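Local coordinates for protein glutathione S-transferase enzyme with thioredoxin-like domain (Bradyrhizobium sp., PDB 4MF7) that probably catalyses the conjugation of glutathione to electrophilic substrates, as a dimeric glutathione S-transferase with a thioredoxin-like domain, at residues A[52-65]-A[112-126]. Sequence-based numbering, arbitrary orientation. Where two conformers were deposited one is given.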
ATOM      1  N   ASN A  52      -6.370   8.492  -6.873  1.00 28.21           N
ATOM      2  CA  ASN A  52      -6.587   7.227  -6.197  1.00 30.94           C
ATOM      3  C   ASN A  52      -7.838   6.480  -6.711  1.00 28.70           C
ATOM      4  O   ASN A  52      -7.828   5.248  -6.852  1.00 27.93           O
ATOM      5  CB  ASN A  52      -6.635   7.446  -4.703  1.00 39.62           C
ATOM      6  CG  ASN A  52      -6.376   6.189  -3.931  1.00 39.85           C
ATOM      7  OD1 ASN A  52      -5.470   5.396  -4.255  1.00 36.33           O
ATOM      8  ND2 ASN A  52      -7.156   5.992  -2.890  1.00 35.85           N
ATOM      9  N   GLY A  53      -8.906   7.226  -6.999  1.00 29.72           N
ATOM     10  CA  GLY A  53     -10.153   6.637  -7.488  1.00 28.57           C
ATOM     11  C   GLY A  53     -10.030   6.050  -8.881  1.00 28.72           C
ATOM     12  O   GLY A  53     -10.553   4.973  -9.155  1.00 26.81           O
ATOM     13  N   VAL A  54      -9.324   6.735  -9.786  1.00 26.57           N
ATOM     14  CA  VAL A  54      -9.247   6.252 -11.158  1.00 26.98           C
ATOM     15  C   VAL A  54      -8.446   4.967 -11.292  1.00 25.79           C
ATOM     16  O   VAL A  54      -8.576   4.263 -12.281  1.00 26.15           O
ATOM     17  CB  VAL A  54      -8.719   7.300 -12.180  1.00 28.74           C
ATOM     18  CG1 VAL A  54      -9.637   8.505 -12.232  1.00 32.46           C
ATOM     19  CG2 VAL A  54      -7.269   7.688 -11.904  1.00 30.60           C
ATOM     20  N   LYS A  55      -7.624   4.622 -10.294  1.00 25.45           N
ATOM     21  CA  LYS A  55      -6.968   3.318 -10.316  1.00 25.15           C
ATOM     22  C   LYS A  55      -7.990   2.194 -10.501  1.00 24.17           C
ATOM     23  O   LYS A  55      -7.815   1.281 -11.321  1.00 27.63           O
ATOM     24  CB  LYS A  55      -6.214   3.072  -8.999  1.00 22.71           C
ATOM     25  CG  LYS A  55      -5.081   4.038  -8.724  1.00 25.61           C
ATOM     26  CD  LYS A  55      -4.480   3.775  -7.352  1.00 30.21           C
ATOM     27  CE  LYS A  55      -3.362   4.760  -6.984  1.00 30.15           C
ATOM     28  NZ  LYS A  55      -2.967   4.496  -5.564  1.00 33.71           N
ATOM     29  N   VAL A  56      -9.054   2.268  -9.732  1.00 22.60           N
ATOM     30  CA  VAL A  56     -10.033   1.214  -9.691  1.00 26.47           C
ATOM     31  C   VAL A  56     -11.029   1.286 -10.840  1.00 26.86           C
ATOM     32  O   VAL A  56     -11.336   0.244 -11.410  1.00 25.19           O
ATOM     33  CB  VAL A  56     -10.730   1.158  -8.325  1.00 28.85           C
ATOM     34  CG1 VAL A  56     -11.876   0.162  -8.350  1.00 27.91           C
ATOM     35  CG2 VAL A  56      -9.700   0.792  -7.265  1.00 27.76           C
ATOM     36  N   SER A  57     -11.493   2.482 -11.232  1.00 25.87           N
ATOM     37  CA  SER A  57     -12.316   2.564 -12.465  1.00 28.49           C
ATOM     38  C   SER A  57     -11.557   2.129 -13.715  1.00 25.40           C
ATOM     39  O   SER A  57     -12.135   1.467 -14.589  1.00 27.85           O
ATOM     40  CB  SER A  57     -12.910   3.978 -12.679  1.00 28.57           C
ATOM     41  OG  SER A  57     -11.913   4.956 -12.494  1.00 28.98           O
ATOM     42  N   ILE A  58     -10.271   2.495 -13.827  1.00 24.83           N
ATOM     43  CA  ILE A  58      -9.432   2.012 -14.935  1.00 25.19           C
ATOM     44  C   ILE A  58      -9.326   0.502 -14.906  1.00 28.56           C
ATOM     45  O   ILE A  58      -9.489  -0.160 -15.932  1.00 25.60           O
ATOM     46  CB  ILE A  58      -8.040   2.680 -14.986  1.00 27.85           C
ATOM     47  CG1 ILE A  58      -8.192   4.183 -15.272  1.00 28.32           C
ATOM     48  CG2 ILE A  58      -7.157   2.014 -16.038  1.00 27.43           C
ATOM     49  CD1 ILE A  58      -6.922   5.010 -15.146  1.00 30.33           C
ATOM     50  N   MET A  59      -9.053  -0.056 -13.724  1.00 27.99           N
ATOM     51  CA  MET A  59      -8.978  -1.504 -13.600  1.00 27.04           C
ATOM     52  C   MET A  59     -10.295  -2.180 -14.021  1.00 25.38           C
ATOM     53  O   MET A  59     -10.275  -3.156 -14.763  1.00 28.71           O
ATOM     54  CB  MET A  59      -8.597  -1.903 -12.178  1.00 27.22           C
ATOM     55  CG  MET A  59      -8.383  -3.402 -11.974  1.00 27.50           C
ATOM     56  SD  MET A  59      -7.048  -4.029 -12.990  1.00 29.25           S
ATOM     57  CE  MET A  59      -6.898  -5.686 -12.240  1.00 28.32           C
ATOM     58  N   LEU A  60     -11.417  -1.665 -13.552  1.00 28.53           N
ATOM     59  CA  LEU A  60     -12.727  -2.212 -13.954  1.00 30.02           C
ATOM     60  C   LEU A  60     -12.964  -2.102 -15.466  1.00 28.90           C
ATOM     61  O   LEU A  60     -13.389  -3.064 -16.101  1.00 29.95           O
ATOM     62  CB  LEU A  60     -13.849  -1.582 -13.132  1.00 25.37           C
ATOM     63  CG  LEU A  60     -13.862  -1.974 -11.661  1.00 26.10           C
ATOM     64  CD1 LEU A  60     -14.622  -0.969 -10.809  1.00 27.12           C
ATOM     65  CD2 LEU A  60     -14.393  -3.398 -11.479  1.00 31.96           C
ATOM     66  N   GLU A  61     -12.592  -0.976 -16.073  1.00 30.25           N
ATOM     67  CA  GLU A  61     -12.710  -0.838 -17.534  1.00 31.00           C
ATOM     68  C   GLU A  61     -11.760  -1.776 -18.263  1.00 38.73           C
ATOM     69  O   GLU A  61     -12.150  -2.418 -19.243  1.00 31.67           O
ATOM     70  CB  GLU A  61     -12.452   0.611 -17.957  1.00 27.12           C
ATOM     71  CG  GLU A  61     -13.511   1.589 -17.479  1.00 28.08           C
ATOM     72  CD  GLU A  61     -14.842   1.470 -18.235  1.00 30.41           C
ATOM     73  OE1 GLU A  61     -14.820   0.913 -19.333  1.00 31.27           O
ATOM     74  OE2 GLU A  61     -15.894   1.873 -17.699  1.00 30.99           O
ATOM     75  N   GLU A  62     -10.520  -1.887 -17.785  1.00 29.76           N
ATOM     76  CA  GLU A  62      -9.523  -2.764 -18.419  1.00 28.87           C
ATOM     77  C   GLU A  62      -9.906  -4.230 -18.425  1.00 28.31           C
ATOM     78  O   GLU A  62      -9.718  -4.921 -19.448  1.00 32.54           O
ATOM     79  CB  GLU A  62      -8.134  -2.624 -17.783  1.00 30.01           C
ATOM     80  CG  GLU A  62      -7.449  -1.297 -18.081  1.00 32.65           C
ATOM     81  CD  GLU A  62      -6.827  -1.209 -19.445  1.00 32.91           C
ATOM     82  OE1 GLU A  62      -7.051  -2.094 -20.315  1.00 34.12           O
ATOM     83  OE2 GLU A  62      -6.117  -0.218 -19.654  1.00 30.77           O
ATOM     84  N   THR A  63     -10.419  -4.706 -17.304  1.00 30.16           N
ATOM     85  CA  THR A  63     -10.821  -6.103 -17.179  1.00 30.79           C
ATOM     86  C   THR A  63     -12.134  -6.426 -17.907  1.00 35.67           C
ATOM     87  O   THR A  63     -12.413  -7.585 -18.139  1.00 31.42           O
ATOM     88  CB  THR A  63     -11.016  -6.548 -15.735  1.00 33.35           C
ATOM     89  OG1 THR A  63     -12.053  -5.795 -15.097  1.00 30.31           O
ATOM     90  CG2 THR A  63      -9.682  -6.473 -14.944  1.00 33.30           C
ATOM     91  N   GLY A  64     -12.941  -5.409 -18.190  1.00 34.60           N
ATOM     92  CA  GLY A  64     -14.265  -5.607 -18.813  1.00 41.79           C
ATOM     93  C   GLY A  64     -15.338  -6.094 -17.841  1.00 39.02           C
ATOM     94  O   GLY A  64     -16.459  -6.420 -18.246  1.00 35.36           O
ATOM     95  N   LEU A  65     -15.035  -6.095 -16.540  1.00 29.69           N
ATOM     96  CA  LEU A  65     -16.016  -6.512 -15.545  1.00 27.90           C
ATOM     97  C   LEU A  65     -17.212  -5.570 -15.533  1.00 33.41           C
ATOM     98  O   LEU A  65     -17.023  -4.356 -15.532  1.00 31.35           O
ATOM     99  CB  LEU A  65     -15.412  -6.559 -14.129  1.00 34.02           C
ATOM    100  CG  LEU A  65     -14.480  -7.729 -13.807  1.00 39.87           C
ATOM    101  CD1 LEU A  65     -13.718  -7.430 -12.510  1.00 33.93           C
ATOM    102  CD2 LEU A  65     -15.257  -9.042 -13.716  1.00 36.34           C
ATOM    103  N   SER A 112      -7.171   1.063  -2.346  1.00 26.73           N
ATOM    104  CA  SER A 112      -6.995   0.878  -3.795  1.00 28.41           C
ATOM    105  C   SER A 112      -6.020  -0.229  -4.185  1.00 27.59           C
ATOM    106  O   SER A 112      -6.254  -0.930  -5.150  1.00 24.86           O
ATOM    107  CB  SER A 112      -6.624   2.221  -4.460  1.00 27.99           C
ATOM    108  OG  SER A 112      -5.327   2.612  -4.024  1.00 28.37           O
ATOM    109  N   GLY A 113      -4.924  -0.411  -3.434  1.00 25.18           N
ATOM    110  CA  GLY A 113      -3.987  -1.498  -3.697  1.00 26.74           C
ATOM    111  C   GLY A 113      -4.584  -2.885  -3.516  1.00 25.35           C
ATOM    112  O   GLY A 113      -4.415  -3.754  -4.393  1.00 27.55           O
ATOM    113  N   ALA A 114      -5.290  -3.065  -2.406  1.00 24.09           N
ATOM    114  CA  ALA A 114      -6.019  -4.301  -2.113  1.00 26.71           C
ATOM    115  C   ALA A 114      -7.040  -4.582  -3.240  1.00 27.54           C
ATOM    116  O   ALA A 114      -7.156  -5.696  -3.732  1.00 26.82           O
ATOM    117  CB  ALA A 114      -6.722  -4.200  -0.775  1.00 24.67           C
ATOM    118  N   ILE A 115      -7.719  -3.532  -3.694  1.00 24.14           N
ATOM    119  CA  ILE A 115      -8.760  -3.689  -4.706  1.00 25.61           C
ATOM    120  C   ILE A 115      -8.149  -4.116  -6.027  1.00 25.32           C
ATOM    121  O   ILE A 115      -8.708  -4.990  -6.719  1.00 26.59           O
ATOM    122  CB  ILE A 115      -9.649  -2.414  -4.859  1.00 24.13           C
ATOM    123  CG1 ILE A 115     -10.524  -2.161  -3.623  1.00 24.31           C
ATOM    124  CG2 ILE A 115     -10.564  -2.557  -6.100  1.00 26.49           C
ATOM    125  CD1 ILE A 115     -11.044  -0.754  -3.531  1.00 24.20           C
ATOM    126  N   LEU A 116      -7.050  -3.467  -6.442  1.00 23.45           N
ATOM    127  CA  LEU A 116      -6.364  -3.804  -7.668  1.00 23.79           C
ATOM    128  C   LEU A 116      -5.883  -5.239  -7.635  1.00 30.89           C
ATOM    129  O   LEU A 116      -6.056  -5.967  -8.591  1.00 25.74           O
ATOM    130  CB  LEU A 116      -5.194  -2.867  -7.973  1.00 25.97           C
ATOM    131  CG  LEU A 116      -5.495  -1.419  -8.380  1.00 29.81           C
ATOM    132  CD1 LEU A 116      -4.215  -0.650  -8.687  1.00 29.71           C
ATOM    133  CD2 LEU A 116      -6.421  -1.378  -9.562  1.00 35.87           C
ATOM    134  N   GLN A 117      -5.302  -5.659  -6.518  1.00 24.08           N
ATOM    135  CA  GLN A 117      -4.893  -7.053  -6.420  1.00 25.61           C
ATOM    136  C   GLN A 117      -6.062  -8.022  -6.493  1.00 24.92           C
ATOM    137  O   GLN A 117      -5.958  -9.042  -7.189  1.00 27.65           O
ATOM    138  CB  GLN A 117      -4.133  -7.319  -5.129  1.00 24.25           C
ATOM    139  CG  GLN A 117      -2.779  -6.661  -5.090  1.00 24.39           C
ATOM    140  CD  GLN A 117      -2.000  -7.086  -3.857  1.00 31.04           C
ATOM    141  OE1 GLN A 117      -1.654  -8.263  -3.714  1.00 30.08           O
ATOM    142  NE2 GLN A 117      -1.723  -6.147  -2.974  1.00 25.91           N
ATOM    143  N   TYR A 118      -7.124  -7.727  -5.758  1.00 25.48           N
ATOM    144  CA  TYR A 118      -8.343  -8.528  -5.750  1.00 25.01           C
ATOM    145  C   TYR A 118      -8.907  -8.708  -7.165  1.00 27.23           C
ATOM    146  O   TYR A 118      -9.207  -9.848  -7.595  1.00 26.43           O
ATOM    147  CB  TYR A 118      -9.407  -7.919  -4.849  1.00 27.63           C
ATOM    148  CG  TYR A 118     -10.747  -8.602  -4.994  1.00 27.44           C
ATOM    149  CD1 TYR A 118     -10.956  -9.858  -4.459  1.00 32.28           C
ATOM    150  CD2 TYR A 118     -11.779  -8.021  -5.732  1.00 29.55           C
ATOM    151  CE1 TYR A 118     -12.156 -10.508  -4.619  1.00 34.92           C
ATOM    152  CE2 TYR A 118     -12.998  -8.660  -5.884  1.00 32.30           C
ATOM    153  CZ  TYR A 118     -13.166  -9.916  -5.344  1.00 40.19           C
ATOM    154  OH  TYR A 118     -14.359 -10.585  -5.472  1.00 33.32           O
ATOM    155  N   LEU A 119      -9.040  -7.597  -7.885  1.00 28.63           N
ATOM    156  CA  LEU A 119      -9.539  -7.642  -9.263  1.00 31.72           C
ATOM    157  C   LEU A 119      -8.595  -8.361 -10.246  1.00 28.16           C
ATOM    158  O   LEU A 119      -9.055  -9.044 -11.134  1.00 30.61           O
ATOM    159  CB  LEU A 119      -9.901  -6.234  -9.761  1.00 26.99           C
ATOM    160  CG  LEU A 119     -11.024  -5.509  -9.024  1.00 26.37           C
ATOM    161  CD1 LEU A 119     -11.163  -4.104  -9.556  1.00 27.23           C
ATOM    162  CD2 LEU A 119     -12.372  -6.240  -9.060  1.00 32.36           C
ATOM    163  N   ALA A 120      -7.276  -8.248 -10.069  1.00 25.18           N
ATOM    164  CA  ALA A 120      -6.313  -8.965 -10.870  1.00 27.37           C
ATOM    165  C   ALA A 120      -6.476 -10.472 -10.683  1.00 27.99           C
ATOM    166  O   ALA A 120      -6.440 -11.235 -11.645  1.00 30.41           O
ATOM    167  CB  ALA A 120      -4.885  -8.550 -10.543  1.00 26.29           C
ATOM    168  N   GLU A 121      -6.664 -10.889  -9.445  1.00 27.37           N
ATOM    169  CA  GLU A 121      -6.843 -12.321  -9.139  0.50 30.86           C
ATOM    170  C   GLU A 121      -8.193 -12.825  -9.613  1.00 32.95           C
ATOM    171  O   GLU A 121      -8.289 -13.935 -10.143  1.00 36.35           O
ATOM    172  CB  GLU A 121      -6.744 -12.600  -7.649  0.50 45.90           C
ATOM    173  CG  GLU A 121      -5.447 -12.151  -7.038  0.50 65.04           C
ATOM    174  CD  GLU A 121      -4.382 -13.199  -7.070  0.50 80.09           C
ATOM    175  OE1 GLU A 121      -3.555 -13.140  -8.010  0.50 35.24           O
ATOM    176  OE2 GLU A 121      -4.396 -14.047  -6.147  0.50 43.87           O
ATOM    177  N   LYS A 122      -9.239 -12.032  -9.412  1.00 34.25           N
ATOM    178  CA  LYS A 122     -10.588 -12.417  -9.851  1.00 34.76           C
ATOM    179  C   LYS A 122     -10.603 -12.699 -11.353  1.00 40.10           C
ATOM    180  O   LYS A 122     -11.264 -13.642 -11.816  1.00 36.73           O
ATOM    181  CB  LYS A 122     -11.587 -11.321  -9.509  1.00 33.80           C
ATOM    182  CG  LYS A 122     -12.998 -11.513 -10.047  1.00 32.76           C
ATOM    183  CD  LYS A 122     -13.908 -10.374  -9.610  1.00 30.88           C
ATOM    184  CE  LYS A 122     -15.333 -10.540 -10.145  1.00 36.16           C
ATOM    185  NZ  LYS A 122     -16.114 -11.515  -9.356  1.00 32.79           N
ATOM    186  N   THR A 123      -9.863 -11.897 -12.114  1.00 30.84           N
ATOM    187  CA  THR A 123      -9.904 -11.952 -13.565  1.00 35.87           C
ATOM    188  C   THR A 123      -8.762 -12.706 -14.199  1.00 36.30           C
ATOM    189  O   THR A 123      -8.816 -13.029 -15.377  1.00 35.81           O
ATOM    190  CB  THR A 123      -9.920 -10.521 -14.160  1.00 32.72           C
ATOM    191  OG1 THR A 123      -8.702  -9.846 -13.820  1.00 29.92           O
ATOM    192  CG2 THR A 123     -11.102  -9.757 -13.656  1.00 34.92           C
ATOM    193  N   GLY A 124      -7.698 -12.976 -13.445  1.00 33.82           N
ATOM    194  CA  GLY A 124      -6.481 -13.488 -14.026  1.00 29.09           C
ATOM    195  C   GLY A 124      -5.794 -12.593 -15.027  1.00 35.69           C
ATOM    196  O   GLY A 124      -5.032 -13.079 -15.851  1.00 35.55           O
ATOM    197  N   GLN A 125      -6.061 -11.282 -14.946  1.00 31.33           N
ATOM    198  CA  GLN A 125      -5.522 -10.286 -15.858  1.00 31.02           C
ATOM    199  C   GLN A 125      -4.624  -9.256 -15.104  1.00 29.96           C
ATOM    200  O   GLN A 125      -4.851  -8.993 -13.931  1.00 29.42           O
ATOM    201  CB  GLN A 125      -6.687  -9.530 -16.565  1.00 37.96           C
ATOM    202  CG  GLN A 125      -7.652 -10.389 -17.428  1.00 35.28           C
ATOM    203  CD  GLN A 125      -8.759  -9.517 -18.076  1.00 32.72           C
ATOM    204  OE1 GLN A 125      -8.454  -8.533 -18.741  1.00 41.63           O
ATOM    205  NE2 GLN A 125     -10.026  -9.848 -17.833  1.00 42.58           N
ATOM    206  N   PHE A 126      -3.638  -8.718 -15.813  1.00 27.35           N
ATOM    207  CA  PHE A 126      -2.857  -7.506 -15.443  1.00 26.49           C
ATOM    208  C   PHE A 126      -1.825  -7.767 -14.338  1.00 34.53           C
ATOM    209  O   PHE A 126      -1.427  -6.849 -13.615  1.00 27.53           O
ATOM    210  CB  PHE A 126      -3.789  -6.323 -15.137  1.00 31.14           C
ATOM    211  CG  PHE A 126      -4.709  -6.011 -16.286  1.00 28.94           C
ATOM    212  CD1 PHE A 126      -4.160  -5.652 -17.506  1.00 28.77           C
ATOM    213  CD2 PHE A 126      -6.072  -6.136 -16.171  1.00 35.80           C
ATOM    214  CE1 PHE A 126      -4.984  -5.387 -18.597  1.00 33.82           C
ATOM    215  CE2 PHE A 126      -6.911  -5.902 -17.274  1.00 32.52           C
ATOM    216  CZ  PHE A 126      -6.348  -5.518 -18.473  1.00 31.62           C
TER
HETATM  217  O   HOH W   1      -6.996   3.676  -1.267  1.00 32.68           O
HETATM  218  O   HOH W   2      -2.827   1.721  -5.262  1.00 39.04           O
HETATM  219  O   HOH W   3      -9.764  -7.927 -20.936  1.00 45.91           O
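Ser112 OG donates to Asn52 OD1 at 2.8 Å, tilted 24° from the carbonyl plane. The same oxygen accepts from Lys55 NZ, which lies in that plane, so two donors grip it; one water links Lys55 NZ to Ser112 OG, and another joins Asn52 ND2 to Ser112 N. A leucine in place of Asn52 would probably leave the hydroxyl of Ser112 and the ammonium of Lys55 without their shared acceptor.

Apolar contacts fill the middle. With chi1 at -175° Met59 CG points opposite its own amide nitrogen, and a turn about the next bond brings CE to 3.4 Å from Ala120 N while CG meets Leu119 CD1. Leu116 CD2 presses on Met59 CB at 3.4 Å, tighter than usual for two carbons. The side chains of Val56 and Ile115 cross at about a right angle, their CG2 methyls 3.6 Å apart. Helices 53-63 and 112-123 run nearly parallel, their axes 9° apart in direction and 9.6 Å apart at closest approach, as the two helices on one face of the thioredoxin-like sheet; Val56 and Leu60 also touch strand 43-47, while Met59 and Leu116 reach helix 203-215.

Toward the C-terminal ends, Phe126, beyond helix 112-123, receives an oblique Met-aromatic contact from Met59 SD, 5.0 Å from the ring centroid. Thr63 CG2 meets the ring edge, and Gln125 NE2 donates weakly to Thr63 O.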